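Local coordinates for protein threonine phosphate decarboxylase-like enzyme (Sulfurospirillum multivorans, PDB 6OUX) that catalyses the PLP-dependent decarboxylation of L-serine O-phosphate to ethanolamine O-phosphate, the precursor of the nucleotide-loop linker in norcobamide biosynthesis, at residues G25-S28 with P29-D33; E190-H193 with I194-K197; K300-I303 with K304-R308. All blocks are in the same frame, centred on the assembly; numbering follows the deposited sequence.

Contact 1. Residues G25-S28 with P29-D33; sequences GSHS and PSMED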
# COMPACT_ATOMS: atom_id res chain seq x y z
N GLY A 25 -15.07 -7.28 5.24
CA GLY A 25 -15.11 -6.08 4.43
C GLY A 25 -16.47 -5.88 3.75
O GLY A 25 -17.44 -6.61 3.99
N SER A 26 -16.47 -4.96 2.80
CA SER A 26 -17.67 -4.44 2.17
C SER A 26 -18.42 -5.47 1.31
O SER A 26 -19.66 -5.47 1.29
CB SER A 26 -17.27 -3.22 1.30
OG SER A 26 -17.08 -2.09 2.14
N HIS A 27 -17.69 -6.31 0.58
CA HIS A 27 -18.34 -7.40 -0.19
C HIS A 27 -18.15 -8.76 0.48
O HIS A 27 -17.11 -9.40 0.30
CB HIS A 27 -17.77 -7.52 -1.59
CG HIS A 27 -17.88 -6.26 -2.39
ND1 HIS A 27 -16.91 -5.29 -2.37
CD2 HIS A 27 -18.83 -5.83 -3.24
CE1 HIS A 27 -17.25 -4.32 -3.20
NE2 HIS A 27 -18.42 -4.61 -3.73
N SER A 28 -19.17 -9.19 1.21
CA SER A 28 -19.21 -10.53 1.78
C SER A 28 -20.51 -11.23 1.38
O SER A 28 -21.62 -10.83 1.82
CB SER A 28 -19.12 -10.47 3.29
OG SER A 28 -18.92 -11.79 3.85
N PRO A 29 -20.41 -12.23 0.53
CA PRO A 29 -19.18 -12.75 -0.12
C PRO A 29 -18.52 -11.81 -1.15
O PRO A 29 -19.14 -10.81 -1.61
CB PRO A 29 -19.65 -14.03 -0.79
CG PRO A 29 -21.15 -13.84 -0.98
CD PRO A 29 -21.60 -13.03 0.20
N SER A 30 -17.29 -12.15 -1.54
CA SER A 30 -16.52 -11.31 -2.43
C SER A 30 -17.14 -11.34 -3.77
O SER A 30 -17.75 -12.32 -4.12
CB SER A 30 -15.07 -11.82 -2.55
OG SER A 30 -14.96 -12.82 -3.57
N MET A 31 -16.97 -10.26 -4.53
CA MET A 31 -17.42 -10.20 -5.91
C MET A 31 -16.79 -11.21 -6.86
O MET A 31 -17.44 -11.66 -7.81
CB MET A 31 -17.13 -8.82 -6.51
CG MET A 31 -18.21 -8.40 -7.47
SD MET A 31 -19.64 -7.74 -6.57
CE MET A 31 -19.86 -6.31 -7.59
N GLU A 32 -15.53 -11.53 -6.63
CA GLU A 32 -14.81 -12.52 -7.42
C GLU A 32 -15.44 -13.91 -7.21
O GLU A 32 -15.56 -14.69 -8.14
CB GLU A 32 -13.33 -12.52 -7.03
CG GLU A 32 -12.62 -11.17 -7.27
CD GLU A 32 -12.54 -10.23 -6.06
OE1 GLU A 32 -13.43 -10.27 -5.17
OE2 GLU A 32 -11.58 -9.42 -6.01
N ASP A 33 -15.89 -14.16 -5.97
CA ASP A 33 -16.55 -15.43 -5.58
C ASP A 33 -17.96 -15.68 -6.15
O ASP A 33 -18.36 -16.84 -6.34
CB ASP A 33 -16.59 -15.55 -4.05
CG ASP A 33 -15.30 -16.12 -3.48
OD1 ASP A 33 -14.38 -16.40 -4.28
OD2 ASP A 33 -15.22 -16.31 -2.25
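The imidazole of His27 meets the thioether of Met31 at a slant: SD of Met31 sits 4.7 Å from the centroid of the His27 ring, 50° off its normal, an oblique sulfur-aromatic approach. Between these two side chains the closest atoms are CD2 of His27 and SD of Met31, 3.9 Å apart. The ring gets there because chi1 of His27 (-57°) sets CG beside the backbone N, while the Met31 chain bends at its second and third torsions. Next to CD2 in the ring, NE2 of His27 is hydrogen-bonded to OD2 of Asp46, which limits how the imidazole can turn. Between the two side chains the backbone folds round a cis peptide bond before Pro29, and CA of Ser30 makes a CH...O contact with His27 O at 3.4 Å. Ser30 then acts as N-cap of helix 31-37: its OG accepts from Asp33 N at 2.9 Å. The OG of Ser28 takes the backbone N of Asn23, and Gly25 O accepts from Arg355, a residue assigned to O-phospho-L-serine binding. The cis turn and capped helix start, with Asp46 holding the imidazole, thus give a defined shape to a loop hydrogen-bonded through Gly25 O to this probable substrate-binding arginine.

Contact 2. Residues E190-H193 with I194-K197; sequences EKMH and ILLK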
# COMPACT_ATOMS: atom_id res chain seq x y z
N GLU A 190 -20.29 20.61 18.71
CA GLU A 190 -20.60 21.12 20.04
C GLU A 190 -20.45 20.02 21.07
O GLU A 190 -19.85 20.22 22.12
CB GLU A 190 -21.99 21.71 20.10
CG GLU A 190 -22.45 22.09 21.51
CD GLU A 190 -23.67 23.00 21.52
OE1 GLU A 190 -24.60 22.72 22.28
OE2 GLU A 190 -23.70 24.00 20.78
N LYS A 191 -21.03 18.88 20.80
CA LYS A 191 -21.00 17.75 21.77
C LYS A 191 -19.66 17.03 21.83
O LYS A 191 -19.29 16.56 22.90
CB LYS A 191 -22.09 16.74 21.47
CG LYS A 191 -23.45 17.39 21.42
CD LYS A 191 -24.26 17.18 22.67
CE LYS A 191 -25.27 16.05 22.48
NZ LYS A 191 -26.49 16.51 21.78
N MET A 192 -18.96 16.93 20.71
CA MET A 192 -17.60 16.43 20.70
C MET A 192 -16.69 17.26 21.63
O MET A 192 -15.82 16.68 22.29
CB MET A 192 -16.95 16.36 19.27
CG MET A 192 -17.30 15.15 18.42
SD MET A 192 -17.04 13.47 19.13
CE MET A 192 -15.55 13.75 19.83
N HIS A 193 -16.83 18.60 21.60
CA HIS A 193 -16.02 19.50 22.52
C HIS A 193 -16.22 19.13 24.03
O HIS A 193 -15.26 18.91 24.78
CB HIS A 193 -16.40 21.00 22.29
CG HIS A 193 -15.70 21.62 21.14
ND1 HIS A 193 -14.33 21.83 21.13
CD2 HIS A 193 -16.17 22.13 19.97
CE1 HIS A 193 -14.00 22.39 19.97
NE2 HIS A 193 -15.09 22.57 19.25
N ILE A 194 -17.48 19.01 24.42
CA ILE A 194 -17.85 18.59 25.79
C ILE A 194 -17.24 17.26 26.17
O ILE A 194 -16.56 17.15 27.20
CB ILE A 194 -19.37 18.54 25.96
CG1 ILE A 194 -19.94 19.93 25.80
CG2 ILE A 194 -19.76 17.98 27.33
CD1 ILE A 194 -21.41 19.90 25.47
N LEU A 195 -17.40 16.27 25.31
CA LEU A 195 -16.79 14.94 25.52
C LEU A 195 -15.29 15.05 25.69
O LEU A 195 -14.72 14.52 26.68
CB LEU A 195 -17.18 13.98 24.40
CG LEU A 195 -16.60 12.55 24.39
CD1 LEU A 195 -17.52 11.61 23.61
CD2 LEU A 195 -15.16 12.46 23.84
N LEU A 196 -14.63 15.75 24.74
CA LEU A 196 -13.15 15.81 24.75
C LEU A 196 -12.57 16.62 25.92
O LEU A 196 -11.52 16.30 26.46
CB LEU A 196 -12.58 16.40 23.44
CG LEU A 196 -12.82 15.54 22.20
CD1 LEU A 196 -12.39 16.28 20.96
CD2 LEU A 196 -12.10 14.20 22.32
N LYS A 197 -13.27 17.65 26.33
CA LYS A 197 -12.85 18.33 27.54
C LYS A 197 -12.82 17.38 28.77
O LYS A 197 -11.83 17.35 29.52
CB LYS A 197 -13.75 19.51 27.82
CG LYS A 197 -13.52 20.63 26.84
CD LYS A 197 -14.51 21.77 27.10
CE LYS A 197 -13.88 23.13 26.77
NZ LYS A 197 -13.19 23.14 25.44
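Three successive i to i+4 backbone hydrogen bonds join Lys191, Met192 and His193 to Leu195, Leu196 and Lys197 within helix 189-198. Leu195 N reaches Lys191 O at 3.1 Å; Leu196 N gives to Met192 O at 2.9 Å and Lys197 N to His193 O at 2.8 Å. Aliphatic carbons crowd the same acceptors: CG of Leu196 lies 3.2 Å from Met192 O, and CG of Lys197 is equally near His193 O. With its CG beside the backbone N (chi1 -82°) and two further bends, Met192 turns its methyl forward, toward the next turn, CE stopping 4.0 Å from CG of Leu196 and 4.2 Å from CD2 of Leu195. Met192 and Leu196 pack on Ile207 and Ile205 of strand 204-208, within the beta-alpha-beta unit made with strand 173-177, while Leu195 turns to helix 159-169. On the flank toward helix 227-232 the polar ends share one partner: ND1 of His193 and NZ of Lys197 are both hydrogen-bonded to the hydroxyl of Tyr233, yet stand 4.6 Å from each other. A single phenol oxygen thus joins two side chains one helical turn apart, and a positive charge on the lysine would probably disfavour protonation of the histidine.

Contact 3. Residues K300-I303 with K304-R308; sequences KQYI and KEMCR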
# COMPACT_ATOMS: atom_id res chain seq x y z
N LYS A 300 -21.64 18.41 -2.01
CA LYS A 300 -22.96 18.94 -1.73
C LYS A 300 -24.07 18.31 -2.55
O LYS A 300 -25.13 18.04 -2.01
CB LYS A 300 -23.05 20.46 -1.87
CG LYS A 300 -22.24 21.21 -0.87
CD LYS A 300 -22.65 22.69 -0.79
CE LYS A 300 -21.74 23.61 -1.54
NZ LYS A 300 -20.99 24.57 -0.69
N GLN A 301 -23.79 18.01 -3.81
CA GLN A 301 -24.71 17.30 -4.66
C GLN A 301 -25.02 15.93 -4.11
O GLN A 301 -26.20 15.49 -4.08
CB GLN A 301 -24.10 17.20 -6.06
CG GLN A 301 -24.81 16.39 -7.10
CD GLN A 301 -24.05 16.39 -8.42
OE1 GLN A 301 -22.80 16.48 -8.45
NE2 GLN A 301 -24.76 16.26 -9.50
N TYR A 302 -23.97 15.21 -3.69
CA TYR A 302 -24.13 13.91 -3.08
C TYR A 302 -24.92 13.96 -1.74
O TYR A 302 -25.78 13.10 -1.50
CB TYR A 302 -22.80 13.21 -2.87
CG TYR A 302 -22.97 11.77 -2.43
CD1 TYR A 302 -23.45 10.80 -3.24
CD2 TYR A 302 -22.68 11.42 -1.14
CE1 TYR A 302 -23.62 9.48 -2.80
CE2 TYR A 302 -22.84 10.12 -0.68
CZ TYR A 302 -23.27 9.15 -1.53
OH TYR A 302 -23.41 7.89 -1.00
N ILE A 303 -24.64 14.90 -0.87
CA ILE A 303 -25.44 15.02 0.35
C ILE A 303 -26.92 15.28 0.01
O ILE A 303 -27.85 14.67 0.65
CB ILE A 303 -24.93 16.15 1.23
CG1 ILE A 303 -23.56 15.81 1.79
CG2 ILE A 303 -25.90 16.57 2.32
CD1 ILE A 303 -22.89 16.98 2.46
N LYS A 304 -27.18 16.11 -1.00
CA LYS A 304 -28.57 16.40 -1.38
C LYS A 304 -29.24 15.15 -1.89
O LYS A 304 -30.38 14.86 -1.52
CB LYS A 304 -28.72 17.57 -2.35
CG LYS A 304 -28.40 18.92 -1.70
CD LYS A 304 -28.46 20.08 -2.70
CE LYS A 304 -27.75 21.29 -2.08
NZ LYS A 304 -27.44 22.34 -3.08
N GLU A 305 -28.52 14.34 -2.67
CA GLU A 305 -29.10 13.12 -3.08
C GLU A 305 -29.33 12.12 -1.93
O GLU A 305 -30.35 11.44 -1.97
CB GLU A 305 -28.27 12.51 -4.23
CG GLU A 305 -28.72 11.19 -4.79
CD GLU A 305 -30.21 11.10 -5.11
OE1 GLU A 305 -30.74 12.14 -5.60
OE2 GLU A 305 -30.82 9.98 -4.86
N MET A 306 -28.35 11.93 -1.03
CA MET A 306 -28.50 11.07 0.14
C MET A 306 -29.76 11.46 0.92
O MET A 306 -30.47 10.57 1.43
CB MET A 306 -27.32 11.20 1.12
CG MET A 306 -26.11 10.33 0.82
SD MET A 306 -26.36 8.54 0.77
CE MET A 306 -27.40 8.14 1.96
N CYS A 307 -29.97 12.74 1.14
CA CYS A 307 -31.19 13.22 1.81
C CYS A 307 -32.43 12.74 1.05
O CYS A 307 -33.35 12.21 1.65
CB CYS A 307 -31.17 14.70 1.96
SG CYS A 307 -29.97 15.30 3.17
N ARG A 308 -32.41 12.85 -0.27
CA ARG A 308 -33.55 12.40 -1.09
C ARG A 308 -33.77 10.89 -1.04
O ARG A 308 -34.89 10.43 -0.91
CB ARG A 308 -33.36 12.91 -2.50
CG ARG A 308 -34.56 12.77 -3.40
CD ARG A 308 -34.11 12.64 -4.87
NE ARG A 308 -34.97 11.61 -5.45
CZ ARG A 308 -34.69 10.32 -5.64
NH1 ARG A 308 -35.65 9.56 -6.16
NH2 ARG A 308 -33.50 9.78 -5.40
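Tyr302 has CG opposite the backbone N (chi1 -171°), which carries the ring along the helix to Met306; Met306 has CG beside its own N (chi1 -85°) and then bends twice, so the two side chains run alongside each other in the same direction. CG of Met306 makes an off-centre CH-pi contact with the ring of Tyr302, 4.1 Å from the centroid and 30° off the normal, and touches CE2 of Tyr302 at 3.6 Å. SD follows at a slant, 4.6 Å from the same ring centroid and 3.5 Å from OH of Tyr302. That hydroxyl is hydrogen-bonded to Gly372 O, while Phe214 meets the ring with its plane steeply inclined. A leucine in place of Tyr302 would probably leave Gly372 O without this hydroxyl and the Met306 thioether without its aromatic neighbour. Beneath the side chains, Met306 N bonds to Tyr302 O at 2.9 Å. Farther round, NH2 of Arg308 forms a salt bridge to OE2 of Glu305 at 2.7 Å, meeting its syn lone pair from the guanidinium plane; Asn378 also donates to OE2. Tyr302 and Met306 form an i to i+4 Met-aromatic contact within helix 289-314, and Tyr302 packs on helix 53-68, in a PLP-dependent aminotransferase-type fold.

The three contacts come in series along the chain: contact 1 at the start of helix 31-37, contact 2 on helix 189-198 and contact 3 on helix 289-314. No two touch. Contacts 1 and 2 lie on opposite sides of the chain's centre, their centres about 37 Å apart; contact 3 is about 27 Å from each, centre to centre. Contact 2 belongs to a crossover of the seven-stranded sheet, away from the assigned substrate residues. Contacts 1 and 3 instead lie in the neighbourhood of Arg369, assigned to substrate binding, on strand 367-371: the side chains of His27 and Met306 are about 8 and 9 Å from its own. Contact 1 is also beside Arg355, likewise assigned, Ser28 being about 4 Å away between side chains.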